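Local coordinates for malonyl-CoA-[acyl-carrier-protein] transacylase (PDB 3TQE) that probably transfers the malonyl group of malonyl-CoA to holo acyl carrier protein, releasing CoA, as a bacterial fabD-family acyltransferase, at residues Y124-V129 / V200-H205; L208-A213 / Q254-V259; I140-A145 / E190-A195; N166-T171 / K290-Q295; L70-V75 / E113-V118. All blocks are in the same frame, centred on the assembly; numbering follows the deposited sequence. Where two conformers were deposited one is given.

How the contacts relate
Contacts 3 and 4 both reach the mixed sheet of the small ferredoxin-like subdomain. Their centres are about 13 Å apart and they meet directly, Gly141 N lying 2.8 Å from Asp169 O in a probable hydrogen bond. Contacts 1 and 2 are also neighbours, about 9 Å apart between centres, and His205 lies where they meet. Contact 5 shares helix 111-128 with contact 1 and lies about 34 Å from contact 3 between centres, across the chain's centre. Along the chain contact 5 closes first; contact 3 is nested within contact 1, contact 2 within contact 4, and contacts 1 and 4 interleave. Contact 4 sets a hairpin of the small sheet against helix 284-292.

Contact 1 (Y124-V129 / V200-H205); sequences YMQEAV and VSVPSH. With GLY (glycine), chain B.
Met125, modelled as selenomethionine near the end of helix 111-128, meets Val202 through the root of its side chain and its carbonyl: CB is 4.1 Å from Val202 CG1, and the same methyl lies 3.6 Å from Met125 O. One residue on, Gln126 starts out pointing away from the loop but turns back at its second torsion (chi2 74°), which brings the amide over to the loop. There Gln126 OE1 comes 3.8 Å from Val202 CG2, the two side chains crossing at about a right angle, and it approaches Ser201 OG at 3.5 Å without making a hydrogen bond. The loop folds into an inverse gamma turn around Pro203, with Ser204 N giving a weak bond to Val202 O (3.0 Å). This turn carries the chain from the helix contact into the site of the acyltransferase, where His205 is a predicted active-site residue whose NE2 is hydrogen-bonded to the predicted nucleophile, Ser96. After the helix has ended, Val129 CG2 meets Pro203 CG at 3.6 Å. Farther along the loop a bound glycine sits against Ser204 and His205. Its nitrogen lies in plane at the edge of the His205 ring, while its OXT comes obliquely to 3.2 Å from His205 NE2. The 3.2 Å bond from glycine N to Ser204 OG is doubtful, as Ser204 has two conformers. Arg121 also holds this ligand.

Contact 2 (L208-A213 / Q254-V259); sequences LMQPAA and QLVRPV
Met209 CB, in a selenomethionine, sits 3.3 Å from the carbonyl oxygen Leu255 O, and the same carbon is 4.0 Å from Val256 CG1. From there the Met209 chain bends at chi2 (-60°) and again at chi3, carrying the selenium end away from the loop. Val256 CG1 is the methyl most widely used: it also rests 3.6 Å from Gln210 N and 3.7 Å from Gln210 OE1, at the very start of helix 210-220. Leu255 reaches farther along the same first turn, where its CD1 touches Ala213 at CA (3.4 Å) and at CB (3.7 Å). No hydrogen bond crosses this buried contact, which is van der Waals in nature, apolar carbons also meeting backbone and amide polar atoms.

The helix start is set by its own bonds, Ala213 N donating to Met209 O at 2.9 Å. Gln210 NE2 is held by Asp214 OD1, which leaves the other end of the amide against Val256. On the opposing loop Gln254 O accepts from ND1 of His205, consistent with FabD enzymes, where a backbone carbonyl orients the catalytic histidine. Farther out, Met209 and Leu255 both rest on Met125 of helix 111-128. The loop runs from helix 244-254 past helix 210-220 into strand 259-260.

Contact 3 (I140-A145 / E190-A195); sequences IGLNEA and EGAKIA
Ile140 and Ile194 form an antiparallel hydrogen-bonded pair, Ile140 N to Ile194 O at 2.8 Å and the returning Ile194 N to Ile140 O at 3.3 Å, both with an N-H...O angle of 168°. Lys193 N also turns to Ile140 O, through a weak, bent bond of 2.8 Å. Lys193 and Ile194 thus share one opposing residue, a classic beta bulge at the start of edge strand 194-197.

On one face the two isoleucines lie side by side and point the same way, touching through their branch carbons, CB of Ile140 to CB of Ile194 at 3.9 Å. Leu142 works beyond the strand: its CG lies 4.0 Å from Ala192 CB, and its CD2 reaches the carbonyl oxygen Glu190 O at 3.7 Å. Ala187 of helix 177-189 and Ile147 and Ile150 of helix 144-155 also pack on that leucine. Gly191, at positive phi, ends helix 177-189 in a Schellman motif. A water bridges the two backbones, donating to Gly141 O (3.0 Å) and to Gly191 O.

In the ferredoxin-like order 4-1-3-2, this pairing joins the first strand of the small subdomain to its last. The backbone bonds engage N and O of both isoleucines and, weakly, Lys193 N; the water serves Gly141 O and Gly191 O, while the isoleucine pair and Leu142 add apolar contact.

Contact 4 (N166-T171 / K290-Q295); sequences NSTDQT and KRIDRQ
Gln170 O is gripped by two backbone donors, Asn166 N and Ser167 N, each 3.1 Å away. The shared acceptor makes a classic beta bulge where strand 160-167 turns back into strand 170-174 through a type I turn from Ser167 to Gln170. In the small ferredoxin-like subdomain this hairpin links the second and third strands, and its tip leans on the C-terminal end of helix 284-292.

Ile292 makes the closest packing contacts with the strand end. With CG1 beside its own backbone N (chi1 -66°), the longer branch runs out toward the hairpin, CG1 coming 3.9 Å from Ser167 CA and the end methyl CD1 3.6 Å from Asn166 O. On the turn, Thr168 OG1 sits 3.9 Å from Ile292 CA. Next to Ile292, Arg291 brings its CB 4.2 Å from Ser167 CB, and its guanidinium extends past Gln170. Gln170 OE1 and Arg291 NH1 are 3.7 Å apart with their planes turned 60° from each other, too loose for a hydrogen bond and doubtful besides, since both side chains have two conformers. Behind the helix end, Asp293 OD1 accepts Gln295 N at 2.8 Å in an Asx turn. Asn166 OD1 is hydrogen-bonded to NE2 of His95, the residue before the predicted nucleophile Ser96. Ile292 also packs on Val262 and Ile265 of helix 261-270.

Asn166 O, buried by the isoleucine methyl, has no polar partner in the model. No hydrogen bond joins the two segments, which are held by van der Waals contact, possibly with a weak, long-range attraction between Arg291 and Asp169.

Contact 5 (L70-V75 / E113-V118); sequences LLTADV and EAVKLV
Two helices of the larger, alpha/beta-hydrolase-like subdomain meet in a buried contact: helix 63-83 presents Leu71, and helix 111-128 receives it between Ala114, Val115 and Val118. The short segments run roughly antiparallel, at 149° between their N-to-C directions, and their axes come within 10.2 Å.

Leu71 provides the largest share, chiefly through CD2. Its CG lies anti to the backbone N (chi1 171°), which throws the side chain straight across to the other helix. Leu71 CD2 lies 3.8 Å from Ala114 CB. Leu71 CD2 is also 3.7 Å from Val118 CG2 and touches a methyl of Val115, as a single projection settling among three residues spread over little more than one turn. On the main chain beneath, Leu71 CD2 comes 3.5 Å from both Ala114 O and Val115 N. Ala114 O is already taken up within its helix by Val118 N, so the methyl meets a satisfied carbonyl. Beside it, Thr72 and Val115 cross obliquely, with Thr72 OG1 4.0 Å from Val115 CG2; that hydroxyl donates to Pro68 O one turn back in its own helix.

Helix 97-105, which follows the predicted nucleophile Ser96, packs against the contact: Ala101 touches Leu71, Val104 touches Ala114, and Tyr100 touches Val118. Helix 31-44 also touches it, with Phe37 against Thr72 and Leu44 against Val115.

Ala114 O and Thr72 OG1 each find their partner inside their own helix, and no hydrogen bond crosses; the pairing rests on the fit of apolar surfaces centred on Leu71 CD2.

Contact 1 (Y124-V129 / V200-H205)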
# COMPACT_ATOMS: atom_id res chain seq x y z
N TYR A 124 11.52 -3.48 -11.33
CA TYR A 124 10.96 -3.23 -12.65
C TYR A 124 10.35 -1.84 -12.72
O TYR A 124 10.45 -1.16 -13.73
CB TYR A 124 9.91 -4.26 -13.00
CG TYR A 124 10.36 -5.68 -13.02
CD1 TYR A 124 11.68 -6.02 -13.20
CD2 TYR A 124 9.45 -6.69 -12.90
CE1 TYR A 124 12.07 -7.37 -13.21
CE2 TYR A 124 9.83 -8.00 -12.94
CZ TYR A 124 11.14 -8.33 -13.12
OH TYR A 124 11.51 -9.66 -13.13
N MSE A 125 9.65 -1.44 -11.67
CA MSE A 125 9.03 -0.12 -11.67
C MSE A 125 10.07 0.98 -11.76
O MSE A 125 9.87 1.96 -12.46
CB MSE A 125 8.16 0.06 -10.44
CG MSE A 125 6.92 -0.79 -10.48
SE MSE A 125 5.84 -0.65 -8.90
CE MSE A 125 7.11 0.29 -7.79
N GLN A 126 11.17 0.80 -11.06
CA GLN A 126 12.25 1.76 -11.08
C GLN A 126 12.80 1.97 -12.48
O GLN A 126 13.24 3.07 -12.84
CB GLN A 126 13.36 1.26 -10.19
CG GLN A 126 14.55 2.17 -10.12
CD GLN A 126 14.25 3.34 -9.31
OE1 GLN A 126 14.04 4.46 -9.83
NE2 GLN A 126 14.17 3.11 -8.02
N GLU A 127 12.81 0.89 -13.25
CA GLU A 127 13.43 0.88 -14.57
C GLU A 127 12.50 1.31 -15.67
O GLU A 127 12.95 1.52 -16.81
CB GLU A 127 13.98 -0.51 -14.85
CG GLU A 127 15.09 -0.88 -13.92
CD GLU A 127 15.72 -2.23 -14.24
OE1 GLU A 127 15.47 -2.73 -15.37
OE2 GLU A 127 16.46 -2.79 -13.38
N ALA A 128 11.22 1.48 -15.38
CA ALA A 128 10.25 1.66 -16.44
C ALA A 128 10.42 2.99 -17.16
O ALA A 128 10.21 3.04 -18.35
CB ALA A 128 8.84 1.54 -15.92
N VAL A 129 10.76 4.03 -16.40
CA VAL A 129 10.86 5.39 -16.92
C VAL A 129 12.25 5.91 -16.63
O VAL A 129 12.73 5.80 -15.52
CB VAL A 129 9.81 6.29 -16.22
CG1 VAL A 129 9.91 7.74 -16.63
CG2 VAL A 129 8.40 5.77 -16.51
N VAL A 200 9.16 11.16 -5.17
CA VAL A 200 9.38 9.88 -5.84
C VAL A 200 9.75 10.18 -7.29
O VAL A 200 9.40 11.22 -7.84
CB VAL A 200 8.14 8.98 -5.78
CG1 VAL A 200 7.82 8.59 -4.33
CG2 VAL A 200 6.95 9.65 -6.46
N SER A 201 10.53 9.30 -7.89
CA SER A 201 10.89 9.44 -9.29
C SER A 201 9.90 8.64 -10.13
O SER A 201 9.62 8.97 -11.27
CB SER A 201 12.34 8.95 -9.54
OG SER A 201 12.50 7.57 -9.21
N VAL A 202 9.34 7.58 -9.54
CA VAL A 202 8.66 6.56 -10.32
C VAL A 202 7.20 6.90 -10.47
O VAL A 202 6.51 7.04 -9.46
CB VAL A 202 8.78 5.21 -9.60
CG1 VAL A 202 7.98 4.14 -10.35
CG2 VAL A 202 10.26 4.83 -9.49
N PRO A 203 6.71 7.06 -11.70
CA PRO A 203 5.32 7.42 -11.89
C PRO A 203 4.42 6.19 -11.89
O PRO A 203 4.06 5.65 -12.92
CB PRO A 203 5.33 8.10 -13.24
CG PRO A 203 6.39 7.36 -14.00
CD PRO A 203 7.46 7.07 -12.98
N SER A 204 4.07 5.77 -10.70
CA SER A 204 3.31 4.54 -10.57
C SER A 204 1.84 4.74 -10.90
O SER A 204 1.35 5.87 -10.95
CB SER A 204 3.48 3.98 -9.15
OG SER A 204 3.13 4.92 -8.17
N HIS A 205 1.15 3.63 -11.17
CA HIS A 205 -0.27 3.62 -11.39
C HIS A 205 -0.70 4.45 -12.54
O HIS A 205 -1.68 5.16 -12.46
CB HIS A 205 -0.99 4.03 -10.11
CG HIS A 205 -0.60 3.17 -8.98
ND1 HIS A 205 -0.85 1.82 -8.97
CD2 HIS A 205 0.12 3.43 -7.87
CE1 HIS A 205 -0.32 1.29 -7.88
NE2 HIS A 205 0.29 2.24 -7.21
N GLY B . 2.55 4.09 -5.16
CA GLY B . 3.51 3.14 -4.53
C GLY B . 3.64 1.83 -5.29
O GLY B . 4.05 0.78 -4.77
OXT GLY B . 3.32 1.80 -6.46

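Contact 2 (L208-A213 / Q254-V259)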
# COMPACT_ATOMS: atom_id res chain seq x y z
N LEU A 208 2.70 4.61 -17.93
CA LEU A 208 4.15 4.54 -18.00
C LEU A 208 4.74 3.33 -17.32
O LEU A 208 5.88 2.97 -17.57
CB LEU A 208 4.79 5.79 -17.42
CG LEU A 208 4.42 7.07 -18.15
CD1 LEU A 208 5.15 8.20 -17.49
CD2 LEU A 208 4.78 6.96 -19.64
N MSE A 209 3.95 2.67 -16.47
CA MSE A 209 4.40 1.46 -15.83
C MSE A 209 4.19 0.23 -16.70
O MSE A 209 4.55 -0.86 -16.29
CB MSE A 209 3.66 1.27 -14.52
CG MSE A 209 4.07 2.18 -13.42
SE MSE A 209 5.95 2.08 -12.89
CE MSE A 209 6.57 3.61 -13.87
N GLN A 210 3.64 0.38 -17.91
CA GLN A 210 3.37 -0.80 -18.68
C GLN A 210 4.61 -1.70 -18.90
O GLN A 210 4.50 -2.91 -18.83
CB GLN A 210 2.72 -0.46 -20.01
CG GLN A 210 2.21 -1.68 -20.76
CD GLN A 210 1.10 -2.42 -20.03
OE1 GLN A 210 0.12 -1.82 -19.58
NE2 GLN A 210 1.24 -3.75 -19.93
N PRO A 211 5.79 -1.13 -19.13
CA PRO A 211 6.94 -2.02 -19.30
C PRO A 211 7.21 -2.86 -18.07
O PRO A 211 7.61 -4.01 -18.16
CB PRO A 211 8.09 -1.06 -19.55
CG PRO A 211 7.44 0.16 -20.09
CD PRO A 211 6.13 0.27 -19.42
N ALA A 212 7.00 -2.27 -16.90
CA ALA A 212 7.18 -3.00 -15.65
C ALA A 212 6.11 -4.05 -15.48
O ALA A 212 6.38 -5.14 -15.01
CB ALA A 212 7.13 -2.03 -14.49
N ALA A 213 4.89 -3.72 -15.86
CA ALA A 213 3.79 -4.65 -15.75
C ALA A 213 4.06 -5.87 -16.62
O ALA A 213 3.80 -7.00 -16.22
CB ALA A 213 2.51 -3.99 -16.16
N GLN A 254 -2.92 -3.38 -11.50
CA GLN A 254 -2.70 -2.41 -10.46
C GLN A 254 -1.60 -1.44 -10.81
O GLN A 254 -1.67 -0.29 -10.44
CB GLN A 254 -2.33 -3.15 -9.16
CG GLN A 254 -2.28 -2.29 -7.94
CD GLN A 254 -1.34 -2.86 -6.88
OE1 GLN A 254 -0.21 -3.22 -7.15
NE2 GLN A 254 -1.82 -2.90 -5.67
N LEU A 255 -0.59 -1.92 -11.52
CA LEU A 255 0.60 -1.14 -11.82
C LEU A 255 0.28 0.03 -12.72
O LEU A 255 0.97 1.03 -12.67
CB LEU A 255 1.65 -2.00 -12.48
CG LEU A 255 2.22 -3.10 -11.60
CD1 LEU A 255 2.93 -4.15 -12.46
CD2 LEU A 255 3.11 -2.49 -10.55
N VAL A 256 -0.73 -0.13 -13.56
CA VAL A 256 -1.01 0.85 -14.60
C VAL A 256 -2.31 1.60 -14.42
O VAL A 256 -2.67 2.42 -15.27
CB VAL A 256 -0.94 0.21 -16.00
CG1 VAL A 256 0.46 -0.24 -16.30
CG2 VAL A 256 -1.93 -0.96 -16.12
N ARG A 257 -3.02 1.33 -13.33
CA ARG A 257 -4.30 1.93 -13.08
C ARG A 257 -4.32 2.52 -11.69
O ARG A 257 -3.53 2.14 -10.84
CB ARG A 257 -5.40 0.87 -13.23
CG ARG A 257 -5.61 0.47 -14.66
CD ARG A 257 -6.05 1.65 -15.50
NE ARG A 257 -7.50 1.72 -15.60
CZ ARG A 257 -8.19 1.45 -16.71
NH1 ARG A 257 -7.56 1.09 -17.82
NH2 ARG A 257 -9.51 1.54 -16.70
N PRO A 258 -5.25 3.44 -11.44
CA PRO A 258 -5.25 4.10 -10.15
C PRO A 258 -5.61 3.19 -9.00
O PRO A 258 -6.38 2.26 -9.16
CB PRO A 258 -6.29 5.19 -10.27
CG PRO A 258 -6.97 4.93 -11.46
CD PRO A 258 -6.20 4.06 -12.36
N VAL A 259 -5.04 3.51 -7.85
CA VAL A 259 -5.38 2.86 -6.61
C VAL A 259 -6.67 3.51 -6.11
O VAL A 259 -6.70 4.68 -5.73
CB VAL A 259 -4.28 3.04 -5.58
CG1 VAL A 259 -4.67 2.51 -4.21
CG2 VAL A 259 -3.03 2.37 -6.07

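Contact 3 (I140-A145 / E190-A195)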
# COMPACT_ATOMS: atom_id res chain seq x y z
N ILE A 140 -4.57 18.45 -3.14
CA ILE A 140 -5.52 18.44 -2.04
C ILE A 140 -6.50 19.56 -2.27
O ILE A 140 -6.09 20.69 -2.52
CB ILE A 140 -4.81 18.61 -0.70
CG1 ILE A 140 -3.82 17.46 -0.51
CG2 ILE A 140 -5.82 18.71 0.42
CD1 ILE A 140 -3.17 17.40 0.84
N GLY A 141 -7.79 19.23 -2.21
CA GLY A 141 -8.85 20.23 -2.27
C GLY A 141 -9.69 20.30 -3.52
O GLY A 141 -10.60 21.15 -3.61
N LEU A 142 -9.43 19.42 -4.49
CA LEU A 142 -10.25 19.29 -5.68
C LEU A 142 -10.80 17.87 -5.74
O LEU A 142 -10.18 16.94 -5.21
CB LEU A 142 -9.43 19.54 -6.95
CG LEU A 142 -8.83 20.93 -7.13
CD1 LEU A 142 -8.03 20.94 -8.41
CD2 LEU A 142 -9.90 22.00 -7.16
N ASN A 143 -11.92 17.70 -6.41
CA ASN A 143 -12.48 16.36 -6.55
C ASN A 143 -11.91 15.65 -7.76
O ASN A 143 -11.17 16.24 -8.57
CB ASN A 143 -14.01 16.38 -6.53
CG ASN A 143 -14.60 17.17 -7.65
OD1 ASN A 143 -14.28 16.96 -8.82
ND2 ASN A 143 -15.52 18.06 -7.32
N GLU A 144 -12.20 14.36 -7.87
CA GLU A 144 -11.60 13.53 -8.91
C GLU A 144 -11.98 14.04 -10.30
O GLU A 144 -11.15 14.06 -11.20
CB GLU A 144 -12.00 12.06 -8.76
CG GLU A 144 -11.17 11.11 -9.62
CD GLU A 144 -11.72 9.67 -9.70
OE1 GLU A 144 -12.40 9.21 -8.75
OE2 GLU A 144 -11.44 9.00 -10.72
N ALA A 145 -13.23 14.43 -10.49
CA ALA A 145 -13.70 14.94 -11.77
C ALA A 145 -12.91 16.17 -12.21
O ALA A 145 -12.53 16.30 -13.38
CB ALA A 145 -15.17 15.29 -11.69
N GLU A 190 -7.04 26.29 -10.33
CA GLU A 190 -8.45 25.94 -10.10
C GLU A 190 -8.86 25.89 -8.62
O GLU A 190 -10.00 25.52 -8.29
CB GLU A 190 -8.75 24.60 -10.78
CG GLU A 190 -8.62 24.61 -12.30
CD GLU A 190 -9.63 25.50 -13.01
OE1 GLU A 190 -10.85 25.29 -12.82
OE2 GLU A 190 -9.20 26.40 -13.79
N GLY A 191 -7.94 26.22 -7.72
CA GLY A 191 -8.25 26.35 -6.31
C GLY A 191 -7.80 25.25 -5.37
O GLY A 191 -8.18 25.23 -4.20
N ALA A 192 -6.95 24.34 -5.85
CA ALA A 192 -6.40 23.35 -4.97
C ALA A 192 -5.67 24.00 -3.82
O ALA A 192 -4.96 25.00 -4.02
CB ALA A 192 -5.44 22.42 -5.74
N LYS A 193 -5.84 23.46 -2.61
CA LYS A 193 -5.14 23.97 -1.44
C LYS A 193 -3.66 23.61 -1.51
O LYS A 193 -2.79 24.44 -1.19
CB LYS A 193 -5.79 23.44 -0.16
CG LYS A 193 -7.21 23.94 0.01
CD LYS A 193 -7.82 23.59 1.36
CE LYS A 193 -9.05 24.46 1.63
NZ LYS A 193 -10.05 23.78 2.53
N ILE A 194 -3.37 22.39 -1.95
CA ILE A 194 -2.01 21.94 -2.13
C ILE A 194 -1.94 21.27 -3.49
O ILE A 194 -2.83 20.53 -3.86
CB ILE A 194 -1.64 20.92 -1.05
CG1 ILE A 194 -1.61 21.60 0.32
CG2 ILE A 194 -0.30 20.24 -1.36
CD1 ILE A 194 -0.48 22.56 0.48
N ALA A 195 -0.89 21.57 -4.24
CA ALA A 195 -0.61 20.84 -5.49
C ALA A 195 0.89 20.81 -5.61
O ALA A 195 1.51 21.82 -6.02
CB ALA A 195 -1.27 21.50 -6.68
O HOH W 1 -9.55 23.68 -2.48

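Contact 4 (N166-T171 / K290-Q295)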
# COMPACT_ATOMS: atom_id res chain seq x y z
N ASN A 166 -6.94 8.82 -2.90
CA ASN A 166 -6.59 8.53 -1.51
C ASN A 166 -7.63 8.93 -0.50
O ASN A 166 -7.90 8.18 0.45
CB ASN A 166 -5.26 9.15 -1.13
CG ASN A 166 -4.12 8.34 -1.63
OD1 ASN A 166 -4.30 7.18 -1.99
ND2 ASN A 166 -2.95 8.92 -1.65
N SER A 167 -8.21 10.08 -0.69
CA SER A 167 -9.29 10.50 0.16
C SER A 167 -10.15 11.39 -0.67
O SER A 167 -9.87 11.69 -1.83
CB SER A 167 -8.76 11.22 1.39
OG SER A 167 -8.67 12.61 1.14
N THR A 168 -11.24 11.87 -0.10
CA THR A 168 -12.24 12.45 -0.95
C THR A 168 -11.68 13.72 -1.72
O THR A 168 -11.91 13.92 -2.92
CB THR A 168 -13.51 12.64 -0.10
OG1 THR A 168 -13.30 12.03 1.21
CG2 THR A 168 -14.68 11.91 -0.77
N ASP A 169 -10.86 14.48 -1.04
CA ASP A 169 -10.26 15.63 -1.69
C ASP A 169 -8.74 15.51 -1.72
O ASP A 169 -8.05 16.51 -1.70
CB ASP A 169 -10.71 16.92 -1.00
CG ASP A 169 -10.05 17.15 0.37
OD1 ASP A 169 -9.59 16.18 1.02
OD2 ASP A 169 -10.00 18.33 0.79
N GLN A 170 -8.22 14.28 -1.79
CA GLN A 170 -6.78 14.07 -1.84
C GLN A 170 -6.50 13.04 -2.92
O GLN A 170 -6.89 11.87 -2.79
CB GLN A 170 -6.26 13.60 -0.49
CG GLN A 170 -4.78 13.36 -0.43
CD GLN A 170 -4.30 13.00 0.97
OE1 GLN A 170 -4.84 13.48 1.97
NE2 GLN A 170 -3.29 12.15 1.05
N THR A 171 -5.83 13.46 -3.97
CA THR A 171 -5.56 12.58 -5.09
C THR A 171 -4.11 12.78 -5.45
O THR A 171 -3.64 13.90 -5.48
CB THR A 171 -6.46 12.93 -6.31
OG1 THR A 171 -7.85 12.74 -5.99
CG2 THR A 171 -6.13 12.10 -7.55
N LYS A 290 -9.54 8.53 8.14
CA LYS A 290 -10.22 9.51 8.99
C LYS A 290 -10.79 10.65 8.17
O LYS A 290 -11.83 11.22 8.54
CB LYS A 290 -9.27 10.02 10.09
CG LYS A 290 -9.95 10.67 11.28
CD LYS A 290 -10.93 9.70 11.97
CE LYS A 290 -10.43 9.20 13.30
NZ LYS A 290 -11.60 8.88 14.20
N ARG A 291 -10.12 11.01 7.08
CA ARG A 291 -10.62 12.05 6.19
C ARG A 291 -11.83 11.57 5.40
O ARG A 291 -12.78 12.32 5.19
CB ARG A 291 -9.52 12.58 5.29
CG ARG A 291 -8.47 13.34 6.06
CD ARG A 291 -7.56 14.15 5.15
NE ARG A 291 -6.85 15.18 5.90
CZ ARG A 291 -5.54 15.17 6.11
NH1 ARG A 291 -4.79 14.19 5.63
NH2 ARG A 291 -4.97 16.15 6.81
N ILE A 292 -11.81 10.29 4.98
CA ILE A 292 -12.92 9.68 4.28
C ILE A 292 -14.14 9.60 5.19
O ILE A 292 -15.27 9.91 4.76
CB ILE A 292 -12.54 8.28 3.74
CG1 ILE A 292 -11.47 8.43 2.67
CG2 ILE A 292 -13.74 7.55 3.12
CD1 ILE A 292 -10.70 7.14 2.37
N ASP A 293 -13.91 9.22 6.44
CA ASP A 293 -14.99 9.13 7.44
C ASP A 293 -14.49 9.46 8.83
O ASP A 293 -13.82 8.67 9.46
CB ASP A 293 -15.59 7.73 7.45
CG ASP A 293 -16.67 7.56 8.54
OD1 ASP A 293 -17.12 8.58 9.11
OD2 ASP A 293 -17.03 6.41 8.85
N ARG A 294 -14.87 10.64 9.33
CA ARG A 294 -14.38 11.09 10.62
C ARG A 294 -14.87 10.21 11.78
O ARG A 294 -14.28 10.22 12.86
CB ARG A 294 -14.79 12.56 10.86
CG ARG A 294 -14.04 13.26 11.99
CD ARG A 294 -12.53 13.34 11.76
NE ARG A 294 -12.18 13.95 10.47
CZ ARG A 294 -10.94 14.25 10.09
NH1 ARG A 294 -9.90 14.02 10.89
NH2 ARG A 294 -10.73 14.81 8.90
N GLN A 295 -15.92 9.43 11.54
CA GLN A 295 -16.44 8.54 12.56
C GLN A 295 -15.77 7.16 12.58
O GLN A 295 -16.01 6.35 13.47
CB GLN A 295 -17.96 8.38 12.40
CG GLN A 295 -18.73 9.71 12.49
CD GLN A 295 -18.35 10.52 13.73
OE1 GLN A 295 -18.11 11.74 13.64
NE2 GLN A 295 -18.29 9.86 14.88

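Contact 5 (L70-V75 / E113-V118)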
# COMPACT_ATOMS: atom_id res chain seq x y z
N LEU A 70 8.76 -2.94 3.39
CA LEU A 70 7.41 -2.69 3.88
C LEU A 70 6.57 -3.94 3.87
O LEU A 70 5.76 -4.17 4.78
CB LEU A 70 6.75 -1.62 3.05
CG LEU A 70 7.19 -0.23 3.46
CD1 LEU A 70 6.61 0.75 2.44
CD2 LEU A 70 6.76 0.12 4.89
N LEU A 71 6.73 -4.79 2.87
CA LEU A 71 6.00 -6.05 2.89
C LEU A 71 6.35 -6.82 4.16
O LEU A 71 5.49 -7.36 4.86
CB LEU A 71 6.31 -6.89 1.66
CG LEU A 71 5.77 -8.30 1.69
CD1 LEU A 71 4.27 -8.24 1.63
CD2 LEU A 71 6.37 -9.15 0.57
N THR A 72 7.63 -6.86 4.48
CA THR A 72 8.12 -7.60 5.63
C THR A 72 7.61 -6.98 6.93
O THR A 72 7.17 -7.68 7.81
CB THR A 72 9.65 -7.70 5.58
OG1 THR A 72 10.03 -8.34 4.38
CG2 THR A 72 10.19 -8.50 6.76
N ALA A 73 7.65 -5.66 7.01
CA ALA A 73 7.16 -4.96 8.20
C ALA A 73 5.68 -5.23 8.40
O ALA A 73 5.23 -5.52 9.50
CB ALA A 73 7.41 -3.48 8.08
N ASP A 74 4.91 -5.15 7.32
CA ASP A 74 3.47 -5.34 7.42
C ASP A 74 3.18 -6.78 7.86
O ASP A 74 2.33 -7.01 8.71
CB ASP A 74 2.83 -5.12 6.06
CG ASP A 74 2.76 -3.65 5.61
OD1 ASP A 74 3.24 -2.73 6.28
OD2 ASP A 74 2.19 -3.46 4.50
N VAL A 75 3.85 -7.75 7.26
CA VAL A 75 3.63 -9.14 7.62
C VAL A 75 4.09 -9.41 9.05
O VAL A 75 3.45 -10.14 9.79
CB VAL A 75 4.33 -10.05 6.63
CG1 VAL A 75 4.36 -11.47 7.14
CG2 VAL A 75 3.63 -9.95 5.29
N GLU A 113 8.09 -16.02 -1.12
CA GLU A 113 7.86 -15.82 -2.55
C GLU A 113 7.42 -14.40 -2.82
O GLU A 113 7.87 -13.75 -3.77
CB GLU A 113 6.88 -16.85 -3.08
CG GLU A 113 7.47 -18.25 -2.95
CD GLU A 113 6.61 -19.38 -3.42
OE1 GLU A 113 5.49 -19.15 -3.91
OE2 GLU A 113 7.11 -20.54 -3.28
N ALA A 114 6.56 -13.89 -1.96
CA ALA A 114 6.10 -12.52 -2.10
C ALA A 114 7.24 -11.52 -1.91
O ALA A 114 7.26 -10.49 -2.58
CB ALA A 114 4.92 -12.24 -1.16
N VAL A 115 8.15 -11.79 -0.99
CA VAL A 115 9.29 -10.92 -0.79
C VAL A 115 10.09 -10.80 -2.08
O VAL A 115 10.46 -9.69 -2.51
CB VAL A 115 10.17 -11.42 0.36
CG1 VAL A 115 11.53 -10.70 0.40
CG2 VAL A 115 9.44 -11.26 1.65
N LYS A 116 10.37 -11.93 -2.69
CA LYS A 116 11.14 -11.90 -3.94
C LYS A 116 10.35 -11.18 -5.03
O LYS A 116 10.91 -10.43 -5.83
CB LYS A 116 11.47 -13.30 -4.38
CG LYS A 116 12.38 -14.03 -3.46
CD LYS A 116 12.74 -15.38 -4.05
CE LYS A 116 13.67 -16.16 -3.17
NZ LYS A 116 13.78 -17.56 -3.69
N LEU A 117 9.05 -11.40 -5.06
CA LEU A 117 8.23 -10.83 -6.09
C LEU A 117 8.18 -9.29 -5.95
O LEU A 117 8.21 -8.58 -6.95
CB LEU A 117 6.82 -11.39 -5.99
CG LEU A 117 5.85 -10.92 -7.04
CD1 LEU A 117 6.30 -11.34 -8.44
CD2 LEU A 117 4.48 -11.46 -6.70
N VAL A 118 8.06 -8.78 -4.74
CA VAL A 118 7.96 -7.34 -4.60
C VAL A 118 9.30 -6.66 -4.78
O VAL A 118 9.34 -5.51 -5.17
CB VAL A 118 7.24 -6.87 -3.33
CG1 VAL A 118 5.82 -7.43 -3.27
CG2 VAL A 118 8.03 -7.16 -2.07